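Local structure of protein toll (Drosophila melanogaster, 4LXR) at residues E173-G178 with G191-L196; L209-F214 with F238-N243; L221-H226 with T245-S250. The protein acts as a cell-surface receptor for processed Spätzle, triggering the Toll pathway in dorsal-ventral patterning of the embryo and in antifungal innate immunity. All coordinates share one frame; numbering follows the deposited sequence.

Contact 1: residues E173-G178 with G191-L196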
loop_
_atom_site.group_PDB
_atom_site.type_symbol
_atom_site.label_atom_id
_atom_site.label_comp_id
_atom_site.label_asym_id
_atom_site.label_seq_id
_atom_site.Cartn_x
_atom_site.Cartn_y
_atom_site.Cartn_z
ATOM N N GLU A 173 -1.589 10.214 41.601
ATOM C CA GLU A 173 -0.650 10.688 40.601
ATOM C C GLU A 173 -1.295 10.955 39.253
ATOM O O GLU A 173 -0.789 11.781 38.475
ATOM C CB GLU A 173 0.527 9.720 40.460
ATOM C CG GLU A 173 1.311 9.556 41.777
ATOM C CD GLU A 173 2.681 8.910 41.564
ATOM O OE1 GLU A 173 3.382 9.268 40.591
ATOM O OE2 GLU A 173 3.056 8.040 42.365
ATOM N N SER A 174 -2.413 10.275 38.988
ATOM C CA SER A 174 -3.149 10.458 37.742
ATOM C C SER A 174 -4.638 10.534 37.976
ATOM O O SER A 174 -5.199 9.718 38.701
ATOM C CB SER A 174 -2.873 9.302 36.753
ATOM O OG SER A 174 -1.493 8.969 36.789
ATOM N N ILE A 175 -5.261 11.507 37.320
ATOM C CA ILE A 175 -6.695 11.685 37.329
ATOM C C ILE A 175 -7.149 11.567 35.896
ATOM O O ILE A 175 -6.620 12.243 35.011
ATOM C CB ILE A 175 -7.098 13.090 37.821
ATOM C CG1 ILE A 175 -7.130 13.119 39.345
ATOM C CG2 ILE A 175 -8.474 13.482 37.262
ATOM C CD1 ILE A 175 -7.161 14.555 39.958
ATOM N N GLU A 176 -8.125 10.701 35.670
ATOM C CA GLU A 176 -8.726 10.577 34.367
ATOM C C GLU A 176 -10.212 10.887 34.541
ATOM O O GLU A 176 -10.986 10.019 34.954
ATOM C CB GLU A 176 -8.498 9.160 33.796
ATOM C CG GLU A 176 -9.210 8.896 32.430
ATOM C CD GLU A 176 -8.871 9.959 31.382
ATOM O OE1 GLU A 176 -7.976 9.707 30.530
ATOM O OE2 GLU A 176 -9.481 11.058 31.423
ATOM N N PHE A 177 -10.596 12.135 34.266
ATOM C CA PHE A 177 -12.014 12.540 34.322
ATOM C C PHE A 177 -12.522 12.882 32.941
ATOM O O PHE A 177 -13.531 13.575 32.799
ATOM C CB PHE A 177 -12.218 13.756 35.241
ATOM C CG PHE A 177 -12.036 13.454 36.705
ATOM C CD1 PHE A 177 -12.034 12.132 37.157
ATOM C CD2 PHE A 177 -11.878 14.487 37.632
ATOM C CE1 PHE A 177 -11.861 11.827 38.523
ATOM C CE2 PHE A 177 -11.685 14.201 39.011
ATOM C CZ PHE A 177 -11.704 12.864 39.459
ATOM N N GLY A 178 -11.803 12.412 31.921
ATOM C CA GLY A 178 -12.194 12.657 30.551
ATOM C C GLY A 178 -13.604 12.148 30.286
ATOM O O GLY A 178 -14.025 11.145 30.856
ATOM N N GLY A 191 -3.826 20.911 46.859
ATOM C CA GLY A 191 -3.137 20.788 48.137
ATOM C C GLY A 191 -3.376 19.426 48.768
ATOM O O GLY A 191 -2.632 18.998 49.641
ATOM N N LYS A 192 -4.419 18.733 48.321
ATOM C CA LYS A 192 -4.727 17.399 48.842
ATOM C C LYS A 192 -3.911 16.311 48.145
ATOM O O LYS A 192 -3.752 15.221 48.681
ATOM C CB LYS A 192 -6.221 17.094 48.670
ATOM C CG LYS A 192 -7.120 17.842 49.635
ATOM C CD LYS A 192 -6.750 17.476 51.076
ATOM C CE LYS A 192 -7.533 18.278 52.117
ATOM N NZ LYS A 192 -7.314 17.713 53.477
ATOM N N MET A 193 -3.426 16.611 46.938
ATOM C CA MET A 193 -2.753 15.620 46.098
ATOM C C MET A 193 -1.391 16.154 45.660
ATOM O O MET A 193 -1.209 16.518 44.492
ATOM C CB MET A 193 -3.612 15.282 44.867
ATOM C CG MET A 193 -5.037 14.802 45.218
ATOM S SD MET A 193 -6.095 14.612 43.769
ATOM C CE MET A 193 -6.338 16.341 43.315
ATOM N N PRO A 194 -0.434 16.204 46.605
ATOM C CA PRO A 194 0.856 16.866 46.370
ATOM C C PRO A 194 1.760 16.081 45.409
ATOM O O PRO A 194 2.781 16.615 45.000
ATOM C CB PRO A 194 1.475 16.957 47.782
ATOM C CG PRO A 194 0.869 15.797 48.545
ATOM C CD PRO A 194 -0.527 15.606 47.960
ATOM N N LYS A 195 1.377 14.856 45.044
ATOM C CA LYS A 195 2.126 14.080 44.048
ATOM C C LYS A 195 1.439 14.044 42.683
ATOM O O LYS A 195 1.918 13.366 41.782
ATOM C CB LYS A 195 2.356 12.624 44.519
ATOM C CG LYS A 195 3.086 12.496 45.863
ATOM C CD LYS A 195 2.922 11.102 46.478
ATOM C CE LYS A 195 3.544 10.040 45.595
ATOM N NZ LYS A 195 3.721 8.730 46.285
ATOM N N LEU A 196 0.335 14.769 42.515
ATOM C CA LEU A 196 -0.417 14.681 41.260
ATOM C C LEU A 196 0.412 15.067 40.018
ATOM O O LEU A 196 0.951 16.170 39.955
ATOM C CB LEU A 196 -1.688 15.526 41.322
ATOM C CG LEU A 196 -2.622 15.370 40.116
ATOM C CD1 LEU A 196 -3.163 13.932 39.972
ATOM C CD2 LEU A 196 -3.757 16.360 40.243
HETATM O O HOH W 1 1.731 7.751 44.655
#
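K195 NZ is gripped by a water 2.8 Å away and by N171 OD1, and the same water lies 2.7 Å from OE2 of E173, so the lysine and the glutamate are joined through solvent. Their charged ends stay apart, with E173 OE2 4.0 Å from K195 NZ, too far for a salt bridge; the direct mate of E173 is K197, which bonds OE1. Both segments belong to the leucine-rich repeat solenoid of the receptor's extracellular part: 173-178 carries the short strand 174-176, while the loop that returns the chain toward strand 198-200 ends with residues 191-196. A type I turn, closed by L196 N to M193 O, swings the loop back so that L196 lies beside E173. The apolar half of the contact lies on the inner side of the strand. I175 CD1 meets M193 CE and L196 CD2 together on one side, each 3.9 Å away, the methionine and leucine side chains each crossing that of I175 at about a right angle. L196 reaches this place because its CG stands anti to the backbone N (chi1 -173°), which turns CD1 back over the E173 carbonyl, 3.5 Å from its O. Away from the loop, the other branch of I175, CG2, sits over the centre of the F177 ring. S174 and E176 point to the other side of the strand, where E176 OE1 meets N200, W202 and Y64 OH of a bound Spätzle chain, placing this strand in the ligand-binding surface. The second oxygen of that carboxylate is tied within its own segment: G178 N reaches E176 OE2 at 2.7 Å on the anti side, 17° out of the carboxylate plane.

Contact 2: residues L209-F214 with F238-N243. With NAG (2-acetamido-2-deoxy-beta-D-glucopyranose), chain J.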
loop_
_atom_site.group_PDB
_atom_site.type_symbol
_atom_site.label_atom_id
_atom_site.label_comp_id
_atom_site.label_asym_id
_atom_site.label_seq_id
_atom_site.Cartn_x
_atom_site.Cartn_y
_atom_site.Cartn_z
ATOM N N LEU A 209 -11.963 28.364 32.470
ATOM C CA LEU A 209 -10.716 28.122 33.171
ATOM C C LEU A 209 -9.985 29.441 33.378
ATOM O O LEU A 209 -9.887 30.257 32.458
ATOM C CB LEU A 209 -9.834 27.139 32.388
ATOM C CG LEU A 209 -10.305 25.696 32.301
ATOM C CD1 LEU A 209 -9.356 24.921 31.391
ATOM C CD2 LEU A 209 -10.403 25.032 33.693
ATOM N N THR A 210 -9.526 29.656 34.609
ATOM C CA THR A 210 -8.708 30.806 34.963
ATOM C C THR A 210 -7.524 30.331 35.804
ATOM O O THR A 210 -7.499 29.182 36.286
ATOM C CB THR A 210 -9.507 31.890 35.761
ATOM O OG1 THR A 210 -10.150 31.283 36.892
ATOM C CG2 THR A 210 -10.567 32.538 34.889
ATOM N N LYS A 211 -6.556 31.227 35.971
ATOM C CA LYS A 211 -5.308 30.955 36.681
ATOM C C LYS A 211 -5.534 30.339 38.062
ATOM O O LYS A 211 -4.898 29.350 38.424
ATOM C CB LYS A 211 -4.503 32.256 36.767
ATOM C CG LYS A 211 -3.417 32.311 37.808
ATOM C CD LYS A 211 -2.723 33.683 37.745
ATOM C CE LYS A 211 -1.835 33.929 38.964
ATOM N NZ LYS A 211 -0.920 35.104 38.802
ATOM N N HIS A 212 -6.482 30.886 38.806
ATOM C CA HIS A 212 -6.779 30.402 40.148
ATOM C C HIS A 212 -7.205 28.935 40.192
ATOM O O HIS A 212 -7.082 28.282 41.234
ATOM C CB HIS A 212 -7.857 31.280 40.806
ATOM C CG HIS A 212 -8.104 30.958 42.251
ATOM N ND1 HIS A 212 -7.172 31.196 43.240
ATOM C CD2 HIS A 212 -9.179 30.413 42.872
ATOM C CE1 HIS A 212 -7.665 30.816 44.406
ATOM N NE2 HIS A 212 -8.881 30.339 44.211
ATOM N N ASP A 213 -7.705 28.417 39.071
ATOM C CA ASP A 213 -8.158 27.032 39.007
ATOM C C ASP A 213 -7.012 26.054 39.300
ATOM O O ASP A 213 -7.233 24.949 39.815
ATOM C CB ASP A 213 -8.809 26.716 37.643
ATOM C CG ASP A 213 -10.238 27.256 37.516
ATOM O OD1 ASP A 213 -10.875 27.533 38.552
ATOM O OD2 ASP A 213 -10.737 27.384 36.373
ATOM N N PHE A 214 -5.785 26.461 38.992
ATOM C CA PHE A 214 -4.647 25.564 39.168
ATOM C C PHE A 214 -3.729 25.993 40.309
ATOM O O PHE A 214 -2.570 25.590 40.372
ATOM C CB PHE A 214 -3.858 25.428 37.862
ATOM C CG PHE A 214 -4.703 25.001 36.699
ATOM C CD1 PHE A 214 -5.135 23.694 36.590
ATOM C CD2 PHE A 214 -5.081 25.911 35.732
ATOM C CE1 PHE A 214 -5.925 23.304 35.525
ATOM C CE2 PHE A 214 -5.863 25.519 34.658
ATOM C CZ PHE A 214 -6.292 24.225 34.562
ATOM N N PHE A 238 -2.403 29.303 32.842
ATOM C CA PHE A 238 -1.493 28.224 33.231
ATOM C C PHE A 238 -0.363 28.728 34.143
ATOM O O PHE A 238 0.608 28.013 34.389
ATOM C CB PHE A 238 -0.874 27.571 31.975
ATOM C CG PHE A 238 -1.884 26.975 31.011
ATOM C CD1 PHE A 238 -2.863 26.100 31.452
ATOM C CD2 PHE A 238 -1.832 27.283 29.657
ATOM C CE1 PHE A 238 -3.777 25.533 30.554
ATOM C CE2 PHE A 238 -2.752 26.740 28.752
ATOM C CZ PHE A 238 -3.727 25.869 29.204
ATOM N N ALA A 239 -0.482 29.958 34.637
ATOM C CA ALA A 239 0.584 30.569 35.434
ATOM C C ALA A 239 1.084 29.720 36.599
ATOM O O ALA A 239 2.266 29.755 36.929
ATOM C CB ALA A 239 0.167 31.934 35.933
ATOM N N HIS A 240 0.192 28.971 37.234
ATOM C CA HIS A 240 0.592 28.195 38.406
ATOM C C HIS A 240 1.181 26.825 38.056
ATOM O O HIS A 240 1.788 26.177 38.901
ATOM C CB HIS A 240 -0.590 28.030 39.363
ATOM C CG HIS A 240 -0.945 29.285 40.092
ATOM N ND1 HIS A 240 -2.247 29.653 40.352
ATOM C CD2 HIS A 240 -0.166 30.252 40.627
ATOM C CE1 HIS A 240 -2.255 30.797 41.014
ATOM N NE2 HIS A 240 -1.004 31.182 41.192
ATOM N N LEU A 241 0.991 26.390 36.814
ATOM C CA LEU A 241 1.508 25.099 36.362
ATOM C C LEU A 241 2.964 25.237 35.949
ATOM O O LEU A 241 3.300 25.000 34.795
ATOM C CB LEU A 241 0.679 24.577 35.183
ATOM C CG LEU A 241 -0.791 24.292 35.492
ATOM C CD1 LEU A 241 -1.605 24.008 34.229
ATOM C CD2 LEU A 241 -0.911 23.128 36.465
ATOM N N THR A 242 3.828 25.620 36.885
ATOM C CA THR A 242 5.203 25.968 36.537
ATOM C C THR A 242 6.057 24.781 36.109
ATOM O O THR A 242 7.056 24.960 35.415
ATOM C CB THR A 242 5.913 26.725 37.674
ATOM O OG1 THR A 242 5.816 25.966 38.884
ATOM C CG2 THR A 242 5.269 28.089 37.875
ATOM N N ASN A 243 5.673 23.578 36.520
ATOM C CA ASN A 243 6.419 22.381 36.154
ATOM C C ASN A 243 5.784 21.556 35.024
ATOM O O ASN A 243 6.254 20.458 34.703
ATOM C CB ASN A 243 6.647 21.508 37.393
ATOM C CG ASN A 243 7.623 22.137 38.374
ATOM O OD1 ASN A 243 8.624 22.721 37.968
ATOM N ND2 ASN A 243 7.327 22.029 39.669
HETATM C C1 NAG J . 8.199 22.818 40.507
HETATM C C2 NAG J . 9.640 22.407 40.784
HETATM C C3 NAG J . 10.207 23.212 41.944
HETATM C C4 NAG J . 10.118 24.695 41.607
HETATM C C5 NAG J . 8.667 25.069 41.300
HETATM C C6 NAG J . 8.510 26.505 40.859
HETATM C C7 NAG J . 10.443 20.178 40.207
HETATM C C8 NAG J . 10.469 18.726 40.571
HETATM N N2 NAG J . 9.754 20.976 41.027
HETATM O O3 NAG J . 11.560 22.834 42.174
HETATM O O4 NAG J . 10.616 25.499 42.673
HETATM O O5 NAG J . 8.148 24.246 40.239
HETATM O O6 NAG J . 7.213 26.999 41.167
HETATM O O7 NAG J . 11.024 20.610 39.214
HETATM O O HOH W 2 -2.517 28.773 36.775
#
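H240 meets K211 in two ways. Its ND1 donates to K211 O at 3.3 Å, approaching from above the carbonyl plane, while the lysine chain runs across the imidazole, CG lying 4.1 Å from the ring centroid in an off-centre CH-pi contact. K211 starts out with CG anti to its N (chi1 161°) and stays extended, which carries CD past A239 CB and CE to the NE2 side of the ring. The same carbonyl takes F214 N from its opposite face and a water, which in turn accepts from H240 N at 2.8 Å; the two segments are thus linked directly and through solvent. Deeper in, L241 CD1 sits over one face of the F214 ring, 4.2 Å from its centroid, with D213 CB over the other, and F214 CE2 approaches F238 CD1. Around these, D213 holds T210 N through OD2 and R187 through OD1, and N265 ND2 bonds the carbonyls of F238 and L241, fixing the turn 238-241. Beyond L241, N243 ND2 carries an N-linked GlcNAc whose O6 lies 2.9 Å from T242 OG1. Phenylalanines at the same place in successive turns, as F214 and F238 are, packed one after another inside the loops that follow each strand, are characteristic of the leucine-rich repeat solenoid.

Contact 3: residues L221-H226 with T245-S250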
loop_
_atom_site.group_PDB
_atom_site.type_symbol
_atom_site.label_atom_id
_atom_site.label_comp_id
_atom_site.label_asym_id
_atom_site.label_seq_id
_atom_site.Cartn_x
_atom_site.Cartn_y
_atom_site.Cartn_z
ATOM N N LEU A 221 2.484 17.619 35.770
ATOM C CA LEU A 221 3.373 17.487 34.622
ATOM C C LEU A 221 2.581 17.470 33.327
ATOM O O LEU A 221 3.081 17.856 32.270
ATOM C CB LEU A 221 4.225 16.214 34.747
ATOM C CG LEU A 221 5.079 16.139 36.024
ATOM C CD1 LEU A 221 5.865 14.845 36.045
ATOM C CD2 LEU A 221 6.015 17.325 36.122
ATOM N N GLY A 222 1.337 17.014 33.411
ATOM C CA GLY A 222 0.495 16.917 32.231
ATOM C C GLY A 222 -0.915 17.424 32.457
ATOM O O GLY A 222 -1.588 17.040 33.427
ATOM N N ILE A 223 -1.367 18.304 31.573
ATOM C CA ILE A 223 -2.766 18.707 31.574
ATOM C C ILE A 223 -3.386 18.583 30.178
ATOM O O ILE A 223 -2.846 19.086 29.175
ATOM C CB ILE A 223 -2.992 20.123 32.135
ATOM C CG1 ILE A 223 -4.486 20.451 32.085
ATOM C CG2 ILE A 223 -2.188 21.190 31.371
ATOM C CD1 ILE A 223 -4.804 21.798 32.643
ATOM N N ASP A 224 -4.518 17.900 30.110
ATOM C CA ASP A 224 -5.138 17.648 28.828
ATOM C C ASP A 224 -6.565 18.121 28.873
ATOM O O ASP A 224 -7.375 17.544 29.563
ATOM C CB ASP A 224 -5.061 16.161 28.484
ATOM C CG ASP A 224 -5.580 15.849 27.084
ATOM O OD1 ASP A 224 -6.396 16.627 26.542
ATOM O OD2 ASP A 224 -5.178 14.806 26.528
ATOM N N ILE A 225 -6.854 19.170 28.111
ATOM C CA ILE A 225 -8.166 19.763 28.078
ATOM C C ILE A 225 -8.706 19.818 26.658
ATOM O O ILE A 225 -9.485 20.710 26.324
ATOM C CB ILE A 225 -8.187 21.191 28.715
ATOM C CG1 ILE A 225 -7.102 22.091 28.117
ATOM C CG2 ILE A 225 -8.005 21.095 30.229
ATOM C CD1 ILE A 225 -7.115 23.537 28.670
ATOM N N HIS A 226 -8.300 18.856 25.831
ATOM C CA HIS A 226 -8.837 18.770 24.482
ATOM C C HIS A 226 -10.346 18.549 24.467
ATOM O O HIS A 226 -10.900 17.993 25.410
ATOM C CB HIS A 226 -8.049 17.785 23.589
ATOM C CG HIS A 226 -8.398 16.329 23.755
ATOM N ND1 HIS A 226 -7.649 15.466 24.527
ATOM C CD2 HIS A 226 -9.336 15.561 23.148
ATOM C CE1 HIS A 226 -8.150 14.243 24.442
ATOM N NE2 HIS A 226 -9.173 14.272 23.607
ATOM N N THR A 245 4.909 19.837 31.649
ATOM C CA THR A 245 5.707 19.483 30.476
ATOM C C THR A 245 4.860 19.138 29.243
ATOM O O THR A 245 5.356 19.172 28.114
ATOM C CB THR A 245 6.626 18.300 30.772
ATOM O OG1 THR A 245 5.831 17.116 30.931
ATOM C CG2 THR A 245 7.462 18.562 32.053
ATOM N N ASP A 246 3.601 18.764 29.446
ATOM C CA ASP A 246 2.733 18.415 28.315
ATOM C C ASP A 246 1.387 19.116 28.454
ATOM O O ASP A 246 0.715 19.004 29.483
ATOM C CB ASP A 246 2.486 16.898 28.200
ATOM C CG ASP A 246 3.743 16.105 27.813
ATOM O OD1 ASP A 246 4.799 16.274 28.461
ATOM O OD2 ASP A 246 3.673 15.297 26.852
ATOM N N ILE A 247 0.996 19.823 27.400
ATOM C CA ILE A 247 -0.279 20.487 27.354
ATOM C C ILE A 247 -1.029 20.107 26.090
ATOM O O ILE A 247 -0.484 20.192 24.981
ATOM C CB ILE A 247 -0.105 22.013 27.429
ATOM C CG1 ILE A 247 0.412 22.416 28.815
ATOM C CG2 ILE A 247 -1.413 22.693 27.150
ATOM C CD1 ILE A 247 0.737 23.924 28.961
ATOM N N ASN A 248 -2.277 19.671 26.254
ATOM C CA ASN A 248 -3.113 19.379 25.102
ATOM C C ASN A 248 -4.330 20.298 25.019
ATOM O O ASN A 248 -5.219 20.234 25.864
ATOM C CB ASN A 248 -3.531 17.903 25.056
ATOM C CG ASN A 248 -4.148 17.512 23.702
ATOM O OD1 ASN A 248 -4.291 18.344 22.816
ATOM N ND2 ASN A 248 -4.486 16.241 23.544
ATOM N N LEU A 249 -4.357 21.130 23.973
ATOM C CA LEU A 249 -5.414 22.096 23.750
ATOM C C LEU A 249 -6.263 21.753 22.528
ATOM O O LEU A 249 -7.012 22.611 22.046
ATOM C CB LEU A 249 -4.813 23.477 23.513
ATOM C CG LEU A 249 -3.894 24.060 24.594
ATOM C CD1 LEU A 249 -3.378 25.445 24.179
ATOM C CD2 LEU A 249 -4.620 24.139 25.929
ATOM N N SER A 250 -6.148 20.517 22.033
ATOM C CA SER A 250 -6.750 20.131 20.754
ATOM C C SER A 250 -8.282 20.171 20.755
ATOM O O SER A 250 -8.923 20.247 21.799
ATOM C CB SER A 250 -6.283 18.728 20.318
ATOM O OG SER A 250 -4.877 18.653 20.175
#
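Strands 222-224 and 246-248 run parallel, their axes 3° apart in direction and 4.9 Å apart at closest approach, and I223 N to D246 O, N248 N to I223 O and I225 N to N248 O join them. At the start of the pair L221 O takes two donors, T245 N at 2.8 Å and D246 N. Side chains then divide between the faces. On the inner one I223 and I247 lie alongside, CG2 against CG1, and past the strands I225 CD1 meets L249 CD2 in the same manner. D224 and N248 share the other face with D246. With CG anti to the backbone N in both (chi1 -175° in D224), the two side chains rise from the strands alongside each other, carboxylate and amide 43° apart, joined by a weak bond from N248 ND2 to D224 OD2 at 3.4 Å. These are neighbouring turns of a leucine-rich repeat solenoid, and the polar face is where Spätzle binds: D224 OD2 accepts from Q62 N of one Spätzle chain, while H226 packs on A58 of the other. D224 and N248 each also close an Asx turn. D224 OD1 receives H226 N at 3.0 Å and H226 ND1 at 2.6 Å, so the histidine is held by both its backbone and its ring, and its ring meets that of W202 with the planes nearly parallel. With an alanine in place of D224, Q62 N of Spätzle would probably be left without this acceptor and the H226 ring free to turn. One turn on, N248 OD1 is gripped by S250 N and, in its carbonyl plane on a lone pair, by S250 OG at 2.7 Å; that hydroxyl in turn bonds M274 N.

Overall arrangement
From the N terminus, contact 1 comes first and closes a short loop within one turn of the solenoid, bringing 191-196 back against 173-178. It is complete before the others open. Contacts 2 and 3 then cross, their segments alternating as 209-214, 221-226, 238-243 and 245-250, because each joins two successive turns: contact 3 equivalent strands, contact 2 neighbouring parts of the loops that follow the strands. The two meet in the shared core, where F214 packs on I223, L209 on I225 and F238 on L249. Contact 1 touches neither, its centre about 14 Å from the centre of each, but strand 198-200 lies between 174-176 and 222-224 and carries the stacking onward.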